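Local coordinates for protein probable arylamine n-acetyl transferase (Mycobacterium abscessus, PDB 4GUZ) that probably transfers the acetyl group of acetyl-coenzyme A to the amino group of arylamine substrates, as other arylamine N-acetyltransferases do, at residues Glu163-Glu175 with Gly184-Gln196. Residues are numbered along the deposited sequence; the frame is centred on the assembly and turned at random.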
ATOM      1  N   GLU A 163      18.548   3.035  15.433  1.00 16.06           N
ATOM      2  CA  GLU A 163      19.202   1.796  15.018  1.00 15.15           C
ATOM      3  C   GLU A 163      18.117   0.750  14.951  1.00 19.47           C
ATOM      4  O   GLU A 163      17.979  -0.082  15.841  1.00 20.09           O
ATOM      5  CB  GLU A 163      20.328   1.439  16.004  1.00 16.66           C
ATOM      6  CG  GLU A 163      21.200   0.296  15.495  1.00 19.97           C
ATOM      7  CD  GLU A 163      22.406  -0.037  16.351  1.00 36.85           C
ATOM      8  OE1 GLU A 163      22.565   0.580  17.427  1.00 27.87           O
ATOM      9  OE2 GLU A 163      23.217  -0.889  15.922  1.00 23.88           O
ATOM     10  N   VAL A 164      17.311   0.818  13.893  1.00 16.20           N
ATOM     11  CA  VAL A 164      16.116  -0.005  13.714  1.00 16.24           C
ATOM     12  C   VAL A 164      16.444  -1.497  13.710  1.00 19.53           C
ATOM     13  O   VAL A 164      15.694  -2.294  14.270  1.00 18.06           O
ATOM     14  CB  VAL A 164      15.303   0.425  12.467  1.00 18.56           C
ATOM     15  CG1 VAL A 164      14.718   1.816  12.678  1.00 17.58           C
ATOM     16  CG2 VAL A 164      16.143   0.395  11.183  1.00 17.97           C
ATOM     17  N   THR A 165      17.592  -1.847  13.126  1.00 16.77           N
ATOM     18  CA  THR A 165      18.138  -3.198  13.058  1.00 16.25           C
ATOM     19  C   THR A 165      19.634  -3.012  13.337  1.00 19.01           C
ATOM     20  O   THR A 165      20.129  -1.896  13.133  1.00 16.63           O
ATOM     21  CB  THR A 165      17.796  -3.867  11.707  1.00 16.69           C
ATOM     22  OG1 THR A 165      18.319  -3.079  10.650  1.00 17.00           O
ATOM     23  CG2 THR A 165      16.298  -4.074  11.490  1.00 14.67           C
ATOM     24  N   PRO A 166      20.374  -4.021  13.839  1.00 18.98           N
ATOM     25  CA  PRO A 166      21.782  -3.786  14.229  1.00 18.87           C
ATOM     26  C   PRO A 166      22.683  -3.207  13.122  1.00 22.10           C
ATOM     27  O   PRO A 166      22.717  -3.700  12.003  1.00 20.82           O
ATOM     28  CB  PRO A 166      22.254  -5.183  14.667  1.00 20.99           C
ATOM     29  CG  PRO A 166      21.022  -5.803  15.221  1.00 25.09           C
ATOM     30  CD  PRO A 166      19.943  -5.383  14.233  1.00 20.99           C
ATOM     31  N   GLY A 167      23.369  -2.120  13.460  1.00 21.05           N
ATOM     32  CA  GLY A 167      24.284  -1.401  12.578  1.00 20.65           C
ATOM     33  C   GLY A 167      23.598  -0.581  11.506  1.00 22.75           C
ATOM     34  O   GLY A 167      24.271   0.026  10.671  1.00 21.48           O
ATOM     35  N   ALA A 168      22.254  -0.563  11.495  1.00 17.70           N
ATOM     36  CA  ALA A 168      21.540   0.234  10.501  1.00 16.47           C
ATOM     37  C   ALA A 168      21.100   1.595  11.068  1.00 20.50           C
ATOM     38  O   ALA A 168      21.100   1.818  12.286  1.00 19.41           O
ATOM     39  CB  ALA A 168      20.342  -0.531   9.958  1.00 17.50           C
ATOM     40  N   ASP A 169      20.844   2.535  10.164  1.00 16.65           N
ATOM     41  CA  ASP A 169      20.332   3.872  10.461  1.00 15.36           C
ATOM     42  C   ASP A 169      19.040   3.961   9.702  1.00 17.88           C
ATOM     43  O   ASP A 169      19.046   3.943   8.473  1.00 19.20           O
ATOM     44  CB  ASP A 169      21.344   4.981  10.061  1.00 17.67           C
ATOM     45  CG  ASP A 169      20.789   6.392  10.109  1.00 24.41           C
ATOM     46  OD1 ASP A 169      19.822   6.630  10.864  1.00 24.41           O
ATOM     47  OD2 ASP A 169      21.304   7.254   9.376  1.00 31.78           O
ATOM     48  N   GLY A 170      17.929   3.961  10.421  1.00 13.97           N
ATOM     49  CA  GLY A 170      16.637   3.952   9.751  1.00 13.37           C
ATOM     50  C   GLY A 170      15.546   4.590  10.579  1.00 17.67           C
ATOM     51  O   GLY A 170      15.827   5.210  11.608  1.00 16.50           O
ATOM     52  N   TRP A 171      14.297   4.419  10.130  1.00 15.93           N
ATOM     53  CA  TRP A 171      13.127   4.968  10.814  1.00 16.41           C
ATOM     54  C   TRP A 171      12.115   3.892  11.126  1.00 18.46           C
ATOM     55  O   TRP A 171      11.938   2.970  10.328  1.00 16.88           O
ATOM     56  CB  TRP A 171      12.419   6.027   9.931  1.00 15.44           C
ATOM     57  CG  TRP A 171      13.131   7.338   9.797  1.00 16.14           C
ATOM     58  CD1 TRP A 171      12.804   8.517  10.410  1.00 19.46           C
ATOM     59  CD2 TRP A 171      14.306   7.602   9.019  1.00 16.07           C
ATOM     60  NE1 TRP A 171      13.724   9.491  10.084  1.00 18.82           N
ATOM     61  CE2 TRP A 171      14.663   8.955   9.241  1.00 20.00           C
ATOM     62  CE3 TRP A 171      15.097   6.826   8.150  1.00 17.75           C
ATOM     63  CZ2 TRP A 171      15.774   9.544   8.634  1.00 19.75           C
ATOM     64  CZ3 TRP A 171      16.239   7.385   7.605  1.00 19.66           C
ATOM     65  CH2 TRP A 171      16.551   8.742   7.818  1.00 20.57           C
ATOM     66  N   THR A 172      11.335   4.104  12.197  1.00 15.87           N
ATOM     67  CA  THR A 172      10.191   3.266  12.500  1.00 15.80           C
ATOM     68  C   THR A 172       8.973   4.123  12.314  1.00 17.55           C
ATOM     69  O   THR A 172       8.898   5.202  12.905  1.00 16.12           O
ATOM     70  CB  THR A 172      10.241   2.657  13.929  1.00 17.36           C
ATOM     71  OG1 THR A 172      11.448   1.935  14.108  1.00 16.53           O
ATOM     72  CG2 THR A 172       9.016   1.757  14.259  1.00 13.34           C
ATOM     73  N   LEU A 173       8.007   3.643  11.524  1.00 14.22           N
ATOM     74  CA  LEU A 173       6.711   4.292  11.435  1.00 14.00           C
ATOM     75  C   LEU A 173       5.780   3.485  12.317  1.00 16.55           C
ATOM     76  O   LEU A 173       5.681   2.269  12.120  1.00 14.73           O
ATOM     77  CB  LEU A 173       6.171   4.406  10.005  1.00 14.30           C
ATOM     78  CG  LEU A 173       4.828   5.119   9.890  1.00 18.24           C
ATOM     79  CD1 LEU A 173       5.012   6.648   9.972  1.00 18.75           C
ATOM     80  CD2 LEU A 173       4.112   4.752   8.590  1.00 20.37           C
ATOM     81  N   SER A 174       5.143   4.132  13.315  1.00 12.99           N
ATOM     82  CA  SER A 174       4.226   3.450  14.248  1.00 12.13           C
ATOM     83  C   SER A 174       2.817   4.002  14.119  1.00 19.49           C
ATOM     84  O   SER A 174       2.632   5.157  13.715  1.00 17.90           O
ATOM     85  CB  SER A 174       4.683   3.608  15.703  1.00 12.58           C
ATOM     86  OG  SER A 174       5.985   3.091  15.940  1.00 18.03           O
ATOM     87  N   GLU A 175       1.823   3.200  14.504  1.00 17.27           N
ATOM     88  CA  GLU A 175       0.432   3.688  14.487  1.00 16.91           C
ATOM     89  C   GLU A 175       0.004   3.805  15.924  1.00 20.61           C
ATOM     90  O   GLU A 175       0.516   3.067  16.768  1.00 16.86           O
ATOM     91  CB  GLU A 175      -0.509   2.782  13.665  1.00 18.27           C
ATOM     92  CG  GLU A 175      -0.574   1.335  14.154  1.00 20.36           C
ATOM     93  CD  GLU A 175      -1.515   0.419  13.392  1.00 35.89           C
ATOM     94  OE1 GLU A 175      -1.282   0.204  12.180  1.00 26.31           O
ATOM     95  OE2 GLU A 175      -2.450  -0.132  14.019  1.00 22.49           O
ATOM     96  N   GLY A 184       0.296   5.292  23.632  1.00 24.48           N
ATOM     97  CA  GLY A 184       1.305   4.345  23.190  1.00 22.72           C
ATOM     98  C   GLY A 184       1.268   4.118  21.696  1.00 22.21           C
ATOM     99  O   GLY A 184       0.398   4.637  20.981  1.00 19.49           O
ATOM    100  N   TRP A 185       2.230   3.356  21.220  1.00 16.43           N
ATOM    101  CA  TRP A 185       2.401   3.143  19.792  1.00 17.29           C
ATOM    102  C   TRP A 185       2.575   1.703  19.450  1.00 21.10           C
ATOM    103  O   TRP A 185       3.124   0.953  20.254  1.00 21.56           O
ATOM    104  CB  TRP A 185       3.664   3.911  19.338  1.00 16.95           C
ATOM    105  CG  TRP A 185       3.563   5.378  19.624  1.00 18.13           C
ATOM    106  CD1 TRP A 185       4.062   6.041  20.713  1.00 21.14           C
ATOM    107  CD2 TRP A 185       2.755   6.314  18.917  1.00 17.92           C
ATOM    108  NE1 TRP A 185       3.679   7.360  20.676  1.00 21.17           N
ATOM    109  CE2 TRP A 185       2.869   7.557  19.583  1.00 22.16           C
ATOM    110  CE3 TRP A 185       1.964   6.235  17.757  1.00 19.22           C
ATOM    111  CZ2 TRP A 185       2.218   8.709  19.131  1.00 22.13           C
ATOM    112  CZ3 TRP A 185       1.323   7.380  17.305  1.00 20.78           C
ATOM    113  CH2 TRP A 185       1.453   8.599  17.986  1.00 21.36           C
ATOM    114  N   LEU A 186       2.153   1.323  18.231  1.00 17.12           N
ATOM    115  CA  LEU A 186       2.380  -0.010  17.667  1.00 16.51           C
ATOM    116  C   LEU A 186       3.281   0.145  16.443  1.00 19.00           C
ATOM    117  O   LEU A 186       2.850   0.769  15.469  1.00 17.82           O
ATOM    118  CB  LEU A 186       1.055  -0.711  17.280  1.00 16.23           C
ATOM    119  CG  LEU A 186       1.208  -2.106  16.608  1.00 20.44           C
ATOM    120  CD1 LEU A 186       1.753  -3.165  17.608  1.00 20.80           C
ATOM    121  CD2 LEU A 186      -0.106  -2.575  15.984  1.00 21.86           C
ATOM    122  N   SER A 187       4.508  -0.428  16.459  1.00 16.93           N
ATOM    123  CA  SER A 187       5.367  -0.332  15.265  1.00 16.27           C
ATOM    124  C   SER A 187       4.679  -0.960  14.060  1.00 20.18           C
ATOM    125  O   SER A 187       4.124  -2.055  14.181  1.00 20.74           O
ATOM    126  CB  SER A 187       6.726  -0.990  15.486  1.00 20.03           C
ATOM    127  OG  SER A 187       6.615  -2.401  15.610  1.00 25.29           O
ATOM    128  N   ARG A 188       4.684  -0.258  12.909  1.00 16.12           N
ATOM    129  CA  ARG A 188       4.140  -0.803  11.660  1.00 15.82           C
ATOM    130  C   ARG A 188       5.276  -1.425  10.879  1.00 18.10           C
ATOM    131  O   ARG A 188       5.314  -2.623  10.675  1.00 18.34           O
ATOM    132  CB  ARG A 188       3.459   0.274  10.806  1.00 16.51           C
ATOM    133  CG  ARG A 188       1.991   0.371  10.993  1.00 26.46           C
ATOM    134  CD  ARG A 188       1.422   1.252   9.913  1.00 24.76           C
ATOM    135  NE  ARG A 188       0.000   1.448  10.155  1.00 22.08           N
ATOM    136  CZ  ARG A 188      -0.802   2.150   9.378  1.00 28.33           C
ATOM    137  NH1 ARG A 188      -0.325   2.765   8.301  1.00 18.60           N
ATOM    138  NH2 ARG A 188      -2.088   2.268   9.682  1.00 21.13           N
ATOM    139  N   HIS A 189       6.211  -0.585  10.443  1.00 15.49           N
ATOM    140  CA  HIS A 189       7.380  -1.025   9.695  1.00 13.74           C
ATOM    141  C   HIS A 189       8.607  -0.206  10.064  1.00 16.40           C
ATOM    142  O   HIS A 189       8.492   0.869  10.666  1.00 14.18           O
ATOM    143  CB  HIS A 189       7.109  -0.928   8.170  1.00 14.24           C
ATOM    144  CG  HIS A 189       6.668   0.416   7.655  1.00 16.83           C
ATOM    145  ND1 HIS A 189       7.533   1.492   7.609  1.00 18.42           N
ATOM    146  CD2 HIS A 189       5.500   0.765   7.057  1.00 18.01           C
ATOM    147  CE1 HIS A 189       6.843   2.485   7.081  1.00 17.50           C
ATOM    148  NE2 HIS A 189       5.619   2.082   6.698  1.00 17.98           N
ATOM    149  N   THR A 190       9.777  -0.728   9.711  1.00 13.99           N
ATOM    150  CA  THR A 190      11.051  -0.012   9.810  1.00 13.84           C
ATOM    151  C   THR A 190      11.538   0.150   8.382  1.00 17.02           C
ATOM    152  O   THR A 190      11.239  -0.698   7.549  1.00 17.69           O
ATOM    153  CB  THR A 190      12.104  -0.708  10.692  1.00 18.84           C
ATOM    154  OG1 THR A 190      12.495  -1.958  10.100  1.00 16.39           O
ATOM    155  CG2 THR A 190      11.656  -0.882  12.148  1.00 15.78           C
ATOM    156  N   PHE A 191      12.250   1.215   8.078  1.00 12.61           N
ATOM    157  CA  PHE A 191      12.790   1.379   6.724  1.00 12.25           C
ATOM    158  C   PHE A 191      14.129   2.087   6.783  1.00 16.16           C
ATOM    159  O   PHE A 191      14.442   2.745   7.759  1.00 13.06           O
ATOM    160  CB  PHE A 191      11.818   2.122   5.776  1.00 13.41           C
ATOM    161  CG  PHE A 191      11.404   3.517   6.212  1.00 13.78           C
ATOM    162  CD1 PHE A 191      10.301   3.706   7.027  1.00 15.36           C
ATOM    163  CD2 PHE A 191      12.099   4.638   5.771  1.00 15.00           C
ATOM    164  CE1 PHE A 191       9.937   4.988   7.456  1.00 16.46           C
ATOM    165  CE2 PHE A 191      11.739   5.914   6.186  1.00 17.71           C
ATOM    166  CZ  PHE A 191      10.644   6.087   7.008  1.00 16.45           C
ATOM    167  N   VAL A 192      14.902   1.939   5.711  1.00 15.25           N
ATOM    168  CA  VAL A 192      16.186   2.601   5.463  1.00 14.70           C
ATOM    169  C   VAL A 192      16.032   3.288   4.103  1.00 19.67           C
ATOM    170  O   VAL A 192      15.208   2.859   3.292  1.00 18.22           O
ATOM    171  CB  VAL A 192      17.384   1.624   5.525  1.00 16.88           C
ATOM    172  CG1 VAL A 192      17.548   1.044   6.938  1.00 16.09           C
ATOM    173  CG2 VAL A 192      17.266   0.526   4.482  1.00 16.42           C
ATOM    174  N   LEU A 193      16.818   4.336   3.850  1.00 18.91           N
ATOM    175  CA  LEU A 193      16.685   5.090   2.615  1.00 18.50           C
ATOM    176  C   LEU A 193      17.492   4.519   1.453  1.00 19.67           C
ATOM    177  O   LEU A 193      17.532   5.165   0.408  1.00 18.27           O
ATOM    178  CB  LEU A 193      17.081   6.542   2.846  1.00 18.93           C
ATOM    179  CG  LEU A 193      16.293   7.288   3.952  1.00 23.33           C
ATOM    180  CD1 LEU A 193      16.794   8.716   4.075  1.00 23.73           C
ATOM    181  CD2 LEU A 193      14.771   7.251   3.685  1.00 22.52           C
ATOM    182  N   GLU A 194      18.106   3.321   1.598  1.00 16.53           N
ATOM    183  CA  GLU A 194      18.841   2.719   0.477  1.00 15.03           C
ATOM    184  C   GLU A 194      17.941   2.664  -0.767  1.00 19.00           C
ATOM    185  O   GLU A 194      16.850   2.072  -0.693  1.00 17.78           O
ATOM    186  CB  GLU A 194      19.333   1.291   0.831  1.00 16.05           C
ATOM    187  CG  GLU A 194      20.361   0.744  -0.164  1.00 18.01           C
ATOM    188  CD  GLU A 194      21.627   1.579  -0.297  1.00 34.53           C
ATOM    189  OE1 GLU A 194      22.194   1.984   0.745  1.00 21.95           O
ATOM    190  OE2 GLU A 194      21.999   1.903  -1.448  1.00 25.09           O
ATOM    191  N   PRO A 195      18.349   3.287  -1.903  1.00 17.34           N
ATOM    192  CA  PRO A 195      17.476   3.275  -3.088  1.00 17.01           C
ATOM    193  C   PRO A 195      17.191   1.872  -3.608  1.00 20.38           C
ATOM    194  O   PRO A 195      18.070   1.007  -3.640  1.00 19.02           O
ATOM    195  CB  PRO A 195      18.255   4.118  -4.127  1.00 18.45           C
ATOM    196  CG  PRO A 195      19.149   4.978  -3.307  1.00 22.91           C
ATOM    197  CD  PRO A 195      19.553   4.110  -2.141  1.00 18.31           C
ATOM    198  N   GLN A 196      15.925   1.649  -3.994  1.00 17.49           N
ATOM    199  CA  GLN A 196      15.442   0.380  -4.530  1.00 16.57           C
ATOM    200  C   GLN A 196      14.742   0.647  -5.840  1.00 17.36           C
ATOM    201  O   GLN A 196      14.269   1.751  -6.067  1.00 17.98           O
ATOM    202  CB  GLN A 196      14.514  -0.337  -3.519  1.00 18.25           C
ATOM    203  CG  GLN A 196      15.234  -0.712  -2.222  1.00 23.47           C
ATOM    204  CD  GLN A 196      16.027  -1.982  -2.370  1.00 35.37           C
ATOM    205  OE1 GLN A 196      15.474  -3.067  -2.559  1.00 32.98           O
ATOM    206  NE2 GLN A 196      17.339  -1.863  -2.313  1.00 28.12           N
TER
HETATM  207  O   HOH W   1      18.711   5.022   6.010  1.00 18.30           O
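Trp171 CB sits over one face of the Phe191 ring, 3.8 Å from its centroid and 27° off the normal, a CH-pi contact. The indole itself is slid away: its five-membered ring and the Phe191 ring are almost parallel (11°) but barely overlap. Phe191 CE1 lies in plane at the edge of the His189 ring, whose CE1 and NE2 run alongside Leu173 CB and CD2. These side chains share one face of an antiparallel beta hairpin, strands 170-176 and 185-196, inside the larger antiparallel sheet of the arylamine N-acetyltransferase fold.

The pairing is interrupted by a classic beta bulge, where Arg188 and His189 both face Leu173. Leu173 O takes a 2.8 Å bond from Arg188 N in its carbonyl plane and a weak one from His189 N at 3.4 Å. Beyond it the alignment has moved by one residue, and Glu175 and Leu186 exchange two backbone bonds.

His189 NE2 is hydrogen-bonded to Asp131 OD2, and its ring meets that of His116. Asp131 and His116, with Cys79, are arranged as expected for the Cys-His-Asp triad of this family, so His189 probably belongs to its second shell. Further along the hairpin, Trp171 CZ3 and CH2 pack on Leu193, while the indole NE1 is held by Val145 O. On the opposite face Val164 CB meets Thr190 CB at 3.8 Å, and Thr190 CG2 lies beside Thr172 OG1.

The extra bulge residue also supplies a salt bridge. Arg188, extended from CG to NE, crosses Glu175 at about a right angle, and the carboxylate plane is turned 67° from the guanidinium. Glu175 OE1 nevertheless lies almost in the guanidinium plane and, with its anti lone pair, accepts a nearly straight 2.7 Å bond from Arg188 NE.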